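PDB 4AW7: beta-porphyranase A from Bacteroides plebeius, which hydrolyses the sulfated red-seaweed polysaccharide porphyran at the (1->4) linkages between beta-D-galactopyranose and alpha-L-galactopyranose-6-sulfate. Local coordinates for residues S41-I46 / F312-F317; H229-I234 / I270-G275; K266-S271 / M305-N310. All blocks are in the same frame, centred on the assembly; numbering follows the deposited sequence.

All three contacts belong to the parallel barrel of the catalytic domain, around strands 225-233, 268-276 and 311-316. Strand 268-276 serves contacts 2 and 3: contact 3 engages its beginning and contact 2 the rest, the segments sharing I270 and S271, with centres about 15 Å apart. Contact 1 lies about 12 Å from contact 2 and 10 Å from contact 3, centre to centre, where strand 311-316, the neighbour of 268-276, meets the first strand, 45-46. Along the chain, contact 1 encloses the other two. Contact 2 holds E272, the inferred nucleophile, and H229, which binds the substrate; contact 1 reaches the same sugar through F317, and contact 3 lies away from the sugars.

Contact 1: S41-I46 / F312-F317; sequences SKYFNI and FISIPF. With GLA (alpha-D-galactopyranose), chain B; GAL (beta-D-galactopyranose), chain D; L6S (6-O-sulfo-alpha-L-galactopyranose), chain C.
K42 and I313 bring their CA atoms within 4.3 Å of each other, and from there 41-46 and 312-317 run in the same direction, drifting apart to 5.9 Å between the CA atoms of I46 and P316. S314 OG gives its hydrogen to K42 O at 2.8 Å, in the carbonyl plane and on a lone pair; a chi1 of 68° sets the hydroxyl between its own N and carbonyl carbon, close to the backbone NH that makes a second, weak bond to the same oxygen. N45 spends both amide hydrogens: ND2 binds S314 O at 3.0 Å, nearly along the C=O axis, and S41 O at 3.0 Å from above that carbonyl's plane, with both acceptors in the plane of the amide. An asparagine suits this place because one flat NH2 can tie two backbone carbonyls. Here the (beta/alpha)8 barrel closes, its last strand, 311-316, against its first, 45-46. P316, with no NH to offer, presses its ring on carbonyls instead, CD lying 3.2 Å from N45 O, a buried oxygen with no hydrogen-bond partner in the model. I315 packs its CD1 on N45 CB and its CG2 on the carbonyl carbon of I46. K42 lays its extended chain alongside F312 O, with CG 3.5 Å from that oxygen, before NZ bonds to L311 O and Q308 O. Beyond the strand, F317, which with Y231 and I276 forms the subsite -1 pocket contributing to tolerance of methylated galactose, turns its CE2 toward O6 of the bound galactose at 3.4 Å.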
loop_
_atom_site.group_PDB
_atom_site.type_symbol
_atom_site.label_atom_id
_atom_site.label_comp_id
_atom_site.label_asym_id
_atom_site.label_seq_id
_atom_site.Cartn_x
_atom_site.Cartn_y
_atom_site.Cartn_z
ATOM N N SER A 41 11.801 4.143 4.727
ATOM C CA SER A 41 10.812 5.080 5.225
ATOM C C SER A 41 9.478 5.019 4.514
ATOM O O SER A 41 8.516 5.624 4.954
ATOM C CB SER A 41 11.338 6.497 5.185
ATOM O OG SER A 41 11.241 7.068 3.881
ATOM N N LYS A 42 9.421 4.322 3.386
ATOM C CA LYS A 42 8.141 4.101 2.697
ATOM C C LYS A 42 7.354 2.930 3.232
ATOM O O LYS A 42 6.192 2.792 2.862
ATOM C CB LYS A 42 8.348 4.003 1.168
ATOM C CG LYS A 42 8.727 5.341 0.552
ATOM C CD LYS A 42 8.885 5.303 -0.945
ATOM C CE LYS A 42 9.086 6.706 -1.539
ATOM N NZ LYS A 42 9.015 6.662 -3.026
ATOM N N TYR A 43 7.944 2.120 4.106
ATOM C CA TYR A 43 7.386 0.833 4.540
ATOM C C TYR A 43 7.405 0.576 6.022
ATOM O O TYR A 43 6.390 0.180 6.603
ATOM C CB TYR A 43 8.095 -0.340 3.807
ATOM C CG TYR A 43 8.032 -0.187 2.318
ATOM C CD1 TYR A 43 6.814 -0.359 1.634
ATOM C CD2 TYR A 43 9.116 0.217 1.577
ATOM C CE1 TYR A 43 6.721 -0.132 0.280
ATOM C CE2 TYR A 43 9.039 0.441 0.219
ATOM C CZ TYR A 43 7.828 0.259 -0.437
ATOM O OH TYR A 43 7.770 0.542 -1.795
ATOM N N PHE A 44 8.581 0.712 6.638
ATOM C CA PHE A 44 8.776 0.284 8.014
ATOM C C PHE A 44 8.475 1.412 8.970
ATOM O O PHE A 44 9.381 2.115 9.445
ATOM C CB PHE A 44 10.182 -0.333 8.181
ATOM C CG PHE A 44 10.425 -1.454 7.212
ATOM C CD1 PHE A 44 9.597 -2.574 7.221
ATOM C CD2 PHE A 44 11.366 -1.353 6.202
ATOM C CE1 PHE A 44 9.746 -3.572 6.268
ATOM C CE2 PHE A 44 11.514 -2.364 5.285
ATOM C CZ PHE A 44 10.697 -3.462 5.335
ATOM N N ASN A 45 7.187 1.613 9.166
ATOM C CA ASN A 45 6.603 2.708 9.926
ATOM C C ASN A 45 5.610 2.116 10.910
ATOM O O ASN A 45 5.124 1.004 10.743
ATOM C CB ASN A 45 5.887 3.685 8.986
ATOM C CG ASN A 45 6.831 4.303 7.975
ATOM O OD1 ASN A 45 7.901 4.792 8.356
ATOM N ND2 ASN A 45 6.487 4.289 6.676
ATOM N N ILE A 46 5.262 2.924 11.907
ATOM C CA ILE A 46 4.114 2.657 12.766
ATOM C C ILE A 46 3.086 3.794 12.589
ATOM O O ILE A 46 3.409 4.898 12.173
ATOM C CB ILE A 46 4.463 2.467 14.271
ATOM C CG1 ILE A 46 5.288 3.646 14.829
ATOM C CG2 ILE A 46 5.151 1.161 14.465
ATOM C CD1 ILE A 46 5.492 3.646 16.353
ATOM N N PHE A 312 4.239 7.227 -2.195
ATOM C CA PHE A 312 4.761 8.175 -1.233
ATOM C C PHE A 312 5.179 7.540 0.100
ATOM O O PHE A 312 6.256 7.821 0.658
ATOM C CB PHE A 312 3.723 9.260 -0.880
ATOM C CG PHE A 312 3.537 10.363 -1.894
ATOM C CD1 PHE A 312 4.570 10.949 -2.558
ATOM C CD2 PHE A 312 2.272 10.885 -2.110
ATOM C CE1 PHE A 312 4.370 12.015 -3.430
ATOM C CE2 PHE A 312 2.061 11.945 -2.975
ATOM C CZ PHE A 312 3.105 12.509 -3.620
ATOM N N ILE A 313 4.295 6.702 0.619
ATOM C CA ILE A 313 4.412 6.162 1.969
ATOM C C ILE A 313 3.363 5.072 2.127
ATOM O O ILE A 313 2.304 5.152 1.506
ATOM C CB ILE A 313 4.264 7.275 3.036
ATOM C CG1 ILE A 313 4.704 6.808 4.427
ATOM C CG2 ILE A 313 2.853 7.865 3.040
ATOM C CD1 ILE A 313 4.930 7.942 5.460
ATOM N N SER A 314 3.621 4.146 3.033
ATOM C CA SER A 314 2.663 3.156 3.489
ATOM C C SER A 314 2.843 3.004 4.993
ATOM O O SER A 314 3.954 3.176 5.514
ATOM C CB SER A 314 2.754 1.828 2.755
ATOM O OG SER A 314 3.946 1.118 3.022
ATOM N N ILE A 315 1.767 2.687 5.689
ATOM C CA ILE A 315 1.746 2.640 7.154
ATOM C C ILE A 315 1.070 1.364 7.631
ATOM O O ILE A 315 -0.151 1.223 7.567
ATOM C CB ILE A 315 0.961 3.829 7.753
ATOM C CG1 ILE A 315 1.389 5.211 7.201
ATOM C CG2 ILE A 315 1.037 3.798 9.307
ATOM C CD1 ILE A 315 2.720 5.704 7.614
ATOM N N PRO A 316 1.843 0.390 8.124
ATOM C CA PRO A 316 1.288 -0.767 8.805
ATOM C C PRO A 316 0.379 -0.304 9.959
ATOM O O PRO A 316 0.768 0.596 10.708
ATOM C CB PRO A 316 2.591 -1.451 9.341
ATOM C CG PRO A 316 3.642 -1.014 8.419
ATOM C CD PRO A 316 3.315 0.382 8.145
ATOM N N PHE A 317 -0.808 -0.891 10.066
ATOM C CA PHE A 317 -1.737 -0.461 11.098
ATOM C C PHE A 317 -1.441 -1.122 12.432
ATOM O O PHE A 317 -2.131 -2.060 12.853
ATOM C CB PHE A 317 -3.197 -0.580 10.658
ATOM C CG PHE A 317 -4.120 0.222 11.521
ATOM C CD1 PHE A 317 -4.158 1.599 11.379
ATOM C CD2 PHE A 317 -4.960 -0.372 12.451
ATOM C CE1 PHE A 317 -5.028 2.359 12.111
ATOM C CE2 PHE A 317 -5.840 0.420 13.171
ATOM C CZ PHE A 317 -5.848 1.742 13.022
HETATM C C1 GLA B . -10.088 2.284 9.334
HETATM C C2 GLA B . -10.004 3.383 10.410
HETATM C C3 GLA B . -9.212 2.912 11.616
HETATM C C4 GLA B . -9.618 1.529 12.058
HETATM C C5 GLA B . -9.525 0.562 10.865
HETATM C C6 GLA B . -9.642 -0.922 11.371
HETATM O O1 GLA B . -8.989 2.118 8.544
HETATM O O2 GLA B . -9.448 4.605 9.825
HETATM O O3 GLA B . -9.444 3.722 12.737
HETATM O O4 GLA B . -10.960 1.554 12.584
HETATM O O5 GLA B . -10.540 1.057 9.877
HETATM O O6 GLA B . -8.263 -1.427 11.651
HETATM C C1 GAL D . -10.088 2.284 9.334
HETATM C C2 GAL D . -10.004 3.383 10.410
HETATM C C3 GAL D . -9.212 2.912 11.616
HETATM C C4 GAL D . -9.618 1.529 12.058
HETATM C C5 GAL D . -9.525 0.562 10.865
HETATM C C6 GAL D . -9.642 -0.922 11.371
HETATM O O1 GAL D . -10.918 2.809 8.222
HETATM O O2 GAL D . -9.448 4.605 9.825
HETATM O O3 GAL D . -9.444 3.722 12.737
HETATM O O4 GAL D . -10.960 1.554 12.584
HETATM O O5 GAL D . -10.540 1.057 9.877
HETATM O O6 GAL D . -8.263 -1.427 11.651
HETATM O O1S L6S C . -3.345 4.814 15.987
HETATM O O2S L6S C . -4.113 3.467 17.894
HETATM O O3S L6S C . -4.637 5.862 17.733
HETATM C C1 L6S C . -8.782 5.144 12.805
HETATM C C2 L6S C . -9.737 5.966 13.639
HETATM C C3 L6S C . -9.796 5.391 15.063
HETATM C C4 L6S C . -8.343 5.405 15.673
HETATM C C5 L6S C . -7.423 4.621 14.731
HETATM C C6 L6S C . -5.948 4.906 15.095
HETATM O O2 L6S C . -11.041 6.042 13.028
HETATM O O3 L6S C . -10.698 6.129 15.902
HETATM O O4 L6S C . -7.922 6.773 15.785
HETATM O O5 L6S C . -7.494 5.034 13.361
HETATM O O6 L6S C . -5.647 4.224 16.303
HETATM S S1 L6S C . -4.339 4.595 17.006
#

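Contact 2: H229-I234 / I270-G275; sequences HLYDGI and ISEFGG. With GLA (alpha-D-galactopyranose), chain B; GAL (beta-D-galactopyranose), chain D.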
loop_
_atom_site.group_PDB
_atom_site.type_symbol
_atom_site.label_atom_id
_atom_site.label_comp_id
_atom_site.label_asym_id
_atom_site.label_seq_id
_atom_site.Cartn_x
_atom_site.Cartn_y
_atom_site.Cartn_z
ATOM N N HIS A 229 -6.923 2.568 2.155
ATOM C CA HIS A 229 -6.648 1.637 3.237
ATOM C C HIS A 229 -6.844 0.222 2.732
ATOM O O HIS A 229 -7.822 -0.046 2.001
ATOM C CB HIS A 229 -7.602 1.901 4.394
ATOM C CG HIS A 229 -7.434 3.260 4.992
ATOM N ND1 HIS A 229 -8.331 3.813 5.887
ATOM C CD2 HIS A 229 -6.465 4.183 4.792
ATOM C CE1 HIS A 229 -7.864 5.010 6.231
ATOM N NE2 HIS A 229 -6.749 5.254 5.580
ATOM N N LEU A 230 -5.911 -0.661 3.072
ATOM C CA LEU A 230 -5.943 -2.052 2.618
ATOM C C LEU A 230 -5.986 -3.001 3.795
ATOM O O LEU A 230 -5.008 -3.108 4.548
ATOM C CB LEU A 230 -4.717 -2.369 1.748
ATOM C CG LEU A 230 -4.621 -1.623 0.423
ATOM C CD1 LEU A 230 -3.263 -1.927 -0.209
ATOM C CD2 LEU A 230 -5.793 -1.942 -0.520
ATOM N N TYR A 231 -7.104 -3.714 3.915
ATOM C CA TYR A 231 -7.312 -4.641 5.014
ATOM C C TYR A 231 -7.753 -6.023 4.538
ATOM O O TYR A 231 -8.583 -6.146 3.614
ATOM C CB TYR A 231 -8.384 -4.102 5.970
ATOM C CG TYR A 231 -7.834 -3.026 6.887
ATOM C CD1 TYR A 231 -7.095 -3.377 8.009
ATOM C CD2 TYR A 231 -8.038 -1.696 6.642
ATOM C CE1 TYR A 231 -6.576 -2.420 8.842
ATOM C CE2 TYR A 231 -7.517 -0.715 7.489
ATOM C CZ TYR A 231 -6.809 -1.111 8.599
ATOM O OH TYR A 231 -6.299 -0.166 9.465
ATOM N N ASP A 232 -7.246 -7.037 5.220
ATOM C CA ASP A 232 -7.762 -8.387 5.169
ATOM C C ASP A 232 -8.731 -8.602 6.314
ATOM O O ASP A 232 -8.468 -8.138 7.417
ATOM C CB ASP A 232 -6.606 -9.375 5.326
ATOM C CG ASP A 232 -5.785 -9.543 4.106
ATOM O OD1 ASP A 232 -6.220 -9.178 3.011
ATOM O OD2 ASP A 232 -4.652 -10.046 4.233
ATOM N N GLY A 233 -9.817 -9.314 6.075
ATOM C CA GLY A 233 -10.697 -9.805 7.142
ATOM C C GLY A 233 -10.124 -11.099 7.666
ATOM O O GLY A 233 -9.540 -11.944 6.934
ATOM N N ILE A 234 -10.243 -11.313 8.950
ATOM C CA ILE A 234 -9.710 -12.541 9.509
ATOM C C ILE A 234 -10.756 -13.239 10.364
ATOM O O ILE A 234 -11.495 -12.570 11.063
ATOM C CB ILE A 234 -8.459 -12.236 10.364
ATOM C CG1 ILE A 234 -7.285 -11.811 9.472
ATOM C CG2 ILE A 234 -8.116 -13.437 11.252
ATOM C CD1 ILE A 234 -6.136 -11.097 10.188
ATOM N N ILE A 270 -0.618 4.456 1.083
ATOM C CA ILE A 270 -1.414 3.452 1.761
ATOM C C ILE A 270 -1.390 3.815 3.231
ATOM O O ILE A 270 -0.499 3.428 3.980
ATOM C CB ILE A 270 -0.949 1.999 1.481
ATOM C CG1 ILE A 270 -0.754 1.767 -0.014
ATOM C CG2 ILE A 270 -1.893 1.001 2.136
ATOM C CD1 ILE A 270 -2.023 2.086 -0.881
ATOM N N SER A 271 -2.334 4.672 3.616
ATOM C CA SER A 271 -2.243 5.304 4.928
ATOM C C SER A 271 -2.602 4.396 6.101
ATOM O O SER A 271 -2.322 4.740 7.244
ATOM C CB SER A 271 -3.024 6.635 4.945
ATOM O OG SER A 271 -4.336 6.440 4.479
ATOM N N GLU A 272 -3.197 3.225 5.804
ATOM C CA GLU A 272 -3.346 2.115 6.743
ATOM C C GLU A 272 -3.338 0.815 5.953
ATOM O O GLU A 272 -4.005 0.722 4.940
ATOM C CB GLU A 272 -4.674 2.130 7.501
ATOM C CG GLU A 272 -5.005 3.422 8.262
ATOM C CD GLU A 272 -6.400 3.419 8.835
ATOM O OE1 GLU A 272 -7.015 2.339 8.978
ATOM O OE2 GLU A 272 -6.923 4.501 9.145
ATOM N N PHE A 273 -2.606 -0.182 6.416
ATOM C CA PHE A 273 -2.772 -1.541 5.907
ATOM C C PHE A 273 -2.628 -2.560 7.031
ATOM O O PHE A 273 -1.800 -2.401 7.921
ATOM C CB PHE A 273 -1.904 -1.881 4.702
ATOM C CG PHE A 273 -0.409 -1.948 4.925
ATOM C CD1 PHE A 273 0.397 -0.795 4.859
ATOM C CD2 PHE A 273 0.231 -3.170 5.145
ATOM C CE1 PHE A 273 1.766 -0.878 4.968
ATOM C CE2 PHE A 273 1.612 -3.238 5.230
ATOM C CZ PHE A 273 2.379 -2.116 5.156
ATOM N N GLY A 274 -3.422 -3.612 6.988
ATOM C CA GLY A 274 -3.346 -4.617 8.017
ATOM C C GLY A 274 -4.468 -5.625 7.940
ATOM O O GLY A 274 -4.975 -5.942 6.861
ATOM N N GLY A 275 -4.882 -6.101 9.117
ATOM C CA GLY A 275 -5.934 -7.086 9.241
ATOM C C GLY A 275 -6.947 -6.645 10.268
ATOM O O GLY A 275 -6.615 -5.921 11.230
HETATM C C1 GLA B . -10.088 2.284 9.334
HETATM C C2 GLA B . -10.004 3.383 10.410
HETATM C C3 GLA B . -9.212 2.912 11.616
HETATM C C4 GLA B . -9.618 1.529 12.058
HETATM C C5 GLA B . -9.525 0.562 10.865
HETATM C C6 GLA B . -9.642 -0.922 11.371
HETATM O O1 GLA B . -8.989 2.118 8.544
HETATM O O2 GLA B . -9.448 4.605 9.825
HETATM O O3 GLA B . -9.444 3.722 12.737
HETATM O O4 GLA B . -10.960 1.554 12.584
HETATM O O5 GLA B . -10.540 1.057 9.877
HETATM O O6 GLA B . -8.263 -1.427 11.651
HETATM C C1 GAL D . -10.088 2.284 9.334
HETATM C C2 GAL D . -10.004 3.383 10.410
HETATM C C3 GAL D . -9.212 2.912 11.616
HETATM C C4 GAL D . -9.618 1.529 12.058
HETATM C C5 GAL D . -9.525 0.562 10.865
HETATM C C6 GAL D . -9.642 -0.922 11.371
HETATM O O1 GAL D . -10.918 2.809 8.222
HETATM O O2 GAL D . -9.448 4.605 9.825
HETATM O O3 GAL D . -9.444 3.722 12.737
HETATM O O4 GAL D . -10.960 1.554 12.584
HETATM O O5 GAL D . -10.540 1.057 9.877
HETATM O O6 GAL D . -8.263 -1.427 11.651
#
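E272 and H229 lie on neighbouring parallel strands, with E272 reaching across the imidazole toward the sugar. Its CB starts beside Y231 OH and H229 CD2. CG then passes over the imidazole face, 3.7 Å from the ring centroid and only 12° off the normal, a CH-pi contact. CD follows over the rim, and the extended chain lays the carboxylate nearly flat on the ring, the two planes 23° apart. At the tip the oxygens part company: OE1 takes the hydroxyl of Y231 at 2.7 Å, on its anti side, from a ring turned 79° to the carboxylate, while OE2 forms a salt bridge with R69 and comes within 2.6 Å of O2 of the bound beta-galactose. A glutamate held in this way by a tyrosine and an arginine is restrained in its rotation, consistent with its inferred role as nucleophile. H229, a substrate-binding residue, turns ND1 to E146, the inferred proton donor, and its NE2 makes a weak, bent bond of 2.9 Å to S271 OG, a hydroxyl also bonded to E142. The ring of Y231 lies beside the backbone of G274, where a glycine leaves room, its CD1 3.5 Å from G274 C. Backbone bonds zip the strands together, L230 N to E272 O and G274 N to L230 O, each 3.0 Å. Around L230 and F273, on the other face, the packing is apolar; L230 CD1 also meets I270 CG2 at 4.0 Å. There L230 and F273 pack on F300 of helix 293-305, I270 on L304, and F273 also meets P316 of strand 311-316, while R69 of strand 66-71 comes from across the barrel.

Contact 3: K266-S271 / M305-N310; sequences KPLAIS and MERQDN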
loop_
_atom_site.group_PDB
_atom_site.type_symbol
_atom_site.label_atom_id
_atom_site.label_comp_id
_atom_site.label_asym_id
_atom_site.label_seq_id
_atom_site.Cartn_x
_atom_site.Cartn_y
_atom_site.Cartn_z
ATOM N N LYS A 266 -0.234 9.435 -10.619
ATOM C CA LYS A 266 0.189 10.161 -9.420
ATOM C C LYS A 266 0.506 9.145 -8.329
ATOM O O LYS A 266 -0.069 8.048 -8.288
ATOM C CB LYS A 266 -0.885 11.123 -8.911
ATOM C CG LYS A 266 -1.220 12.210 -9.921
ATOM C CD LYS A 266 -2.019 13.364 -9.312
ATOM C CE LYS A 266 -2.304 14.491 -10.309
ATOM N NZ LYS A 266 -2.790 15.757 -9.680
ATOM N N PRO A 267 1.403 9.514 -7.415
ATOM C CA PRO A 267 1.777 8.560 -6.381
ATOM C C PRO A 267 0.613 8.137 -5.490
ATOM O O PRO A 267 -0.331 8.889 -5.268
ATOM C CB PRO A 267 2.857 9.294 -5.594
ATOM C CG PRO A 267 3.479 10.191 -6.616
ATOM C CD PRO A 267 2.272 10.686 -7.370
ATOM N N LEU A 268 0.737 6.941 -4.960
ATOM C CA LEU A 268 -0.158 6.372 -3.986
ATOM C C LEU A 268 0.340 6.552 -2.580
ATOM O O LEU A 268 1.532 6.660 -2.325
ATOM C CB LEU A 268 -0.309 4.878 -4.273
ATOM C CG LEU A 268 -0.699 4.524 -5.678
ATOM C CD1 LEU A 268 -0.579 2.977 -5.854
ATOM C CD2 LEU A 268 -2.052 5.048 -6.106
ATOM N N ALA A 269 -0.582 6.541 -1.627
ATOM C CA ALA A 269 -0.235 6.484 -0.210
ATOM C C ALA A 269 -1.167 5.491 0.451
ATOM O O ALA A 269 -2.397 5.615 0.319
ATOM C CB ALA A 269 -0.354 7.864 0.432
ATOM N N ILE A 270 -0.618 4.456 1.083
ATOM C CA ILE A 270 -1.414 3.452 1.761
ATOM C C ILE A 270 -1.390 3.815 3.231
ATOM O O ILE A 270 -0.499 3.428 3.980
ATOM C CB ILE A 270 -0.949 1.999 1.481
ATOM C CG1 ILE A 270 -0.754 1.767 -0.014
ATOM C CG2 ILE A 270 -1.893 1.001 2.136
ATOM C CD1 ILE A 270 -2.023 2.086 -0.881
ATOM N N SER A 271 -2.334 4.672 3.616
ATOM C CA SER A 271 -2.243 5.304 4.928
ATOM C C SER A 271 -2.602 4.396 6.101
ATOM O O SER A 271 -2.322 4.740 7.244
ATOM C CB SER A 271 -3.024 6.635 4.945
ATOM O OG SER A 271 -4.336 6.440 4.479
ATOM N N MET A 305 6.195 -2.889 -2.006
ATOM C CA MET A 305 7.596 -2.755 -2.396
ATOM C C MET A 305 7.763 -2.630 -3.899
ATOM O O MET A 305 8.579 -1.839 -4.389
ATOM C CB MET A 305 8.418 -3.926 -1.857
ATOM C CG MET A 305 8.713 -3.769 -0.359
ATOM S SD MET A 305 9.577 -5.226 0.248
ATOM C CE MET A 305 10.187 -4.612 1.794
ATOM N N GLU A 306 6.958 -3.388 -4.646
ATOM C CA GLU A 306 6.978 -3.359 -6.108
ATOM C C GLU A 306 6.348 -2.096 -6.685
ATOM O O GLU A 306 6.380 -1.929 -7.916
ATOM C CB GLU A 306 6.264 -4.578 -6.656
ATOM C CG GLU A 306 7.079 -5.851 -6.538
ATOM C CD GLU A 306 8.318 -5.828 -7.426
ATOM O OE1 GLU A 306 8.162 -5.687 -8.651
ATOM O OE2 GLU A 306 9.448 -5.949 -6.929
ATOM N N ARG A 307 5.868 -1.189 -5.858
ATOM C CA ARG A 307 5.308 0.078 -6.286
ATOM C C ARG A 307 6.129 1.285 -5.789
ATOM O O ARG A 307 5.648 2.421 -5.804
ATOM C CB ARG A 307 3.856 0.226 -5.840
ATOM C CG ARG A 307 2.952 -0.880 -6.344
ATOM C CD ARG A 307 1.527 -0.579 -6.022
ATOM N NE ARG A 307 0.654 -1.698 -6.368
ATOM C CZ ARG A 307 -0.144 -1.794 -7.431
ATOM N NH1 ARG A 307 -0.289 -0.790 -8.282
ATOM N NH2 ARG A 307 -0.837 -2.909 -7.605
ATOM N N GLN A 308 7.355 1.049 -5.312
ATOM C CA GLN A 308 8.074 2.122 -4.611
ATOM C C GLN A 308 8.184 3.413 -5.426
ATOM O O GLN A 308 8.127 4.514 -4.876
ATOM C CB GLN A 308 9.464 1.658 -4.182
ATOM C CG GLN A 308 10.108 2.602 -3.185
ATOM C CD GLN A 308 11.529 2.219 -2.887
ATOM O OE1 GLN A 308 11.794 1.177 -2.275
ATOM N NE2 GLN A 308 12.473 3.075 -3.295
ATOM N N ASP A 309 8.384 3.276 -6.728
ATOM C CA ASP A 309 8.518 4.403 -7.627
ATOM C C ASP A 309 7.245 5.194 -7.810
ATOM O O ASP A 309 7.295 6.307 -8.356
ATOM C CB ASP A 309 9.057 3.975 -9.000
ATOM C CG ASP A 309 8.266 2.892 -9.677
ATOM O OD1 ASP A 309 7.626 2.062 -9.027
ATOM O OD2 ASP A 309 8.331 2.834 -10.930
ATOM N N ASN A 310 6.120 4.644 -7.391
ATOM C CA ASN A 310 4.843 5.359 -7.384
ATOM C C ASN A 310 4.157 5.353 -6.019
ATOM O O ASN A 310 2.929 5.374 -5.937
ATOM C CB ASN A 310 3.889 4.817 -8.448
ATOM C CG ASN A 310 2.804 5.828 -8.791
ATOM O OD1 ASN A 310 3.073 7.027 -8.889
ATOM N ND2 ASN A 310 1.528 5.361 -8.882
#
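The side chains of N310 and P267 cross at about a right angle, and the two ends of the carboxamide do different work. Its ND2 gives a hydrogen bond of 3.2 Å to K266 O, somewhat bent at 141° and coming from 53° above the carbonyl plane; its OD1 lies against P267 CA at 3.2 Å. With CG swung anti to its own nitrogen (chi1 -159°), the amide reaches across to the backbone of K266 and P267. L268 N points almost straight at N310 O, 2.9 Å away. These bonds lie at the N-terminal end of barrel strand 268-276, where the loop after helix 293-305 leads into strand 311-316, completing a right-handed beta-alpha-beta crossover. Asparagine suits the spot because a short amide can offer an N-H to K266 O while its own backbone carbonyl accepts from L268 N; P267, without an N-H, asks nothing of the amide oxygen beside it. L268 and R307 pass each other at a slant, CD1 of the leucine 4.1 Å from CD of the arginine. Beyond that carbon NE bonds to N303, and the two terminal nitrogens form salt bridges with E248, D252 and E255 of helix 245-262.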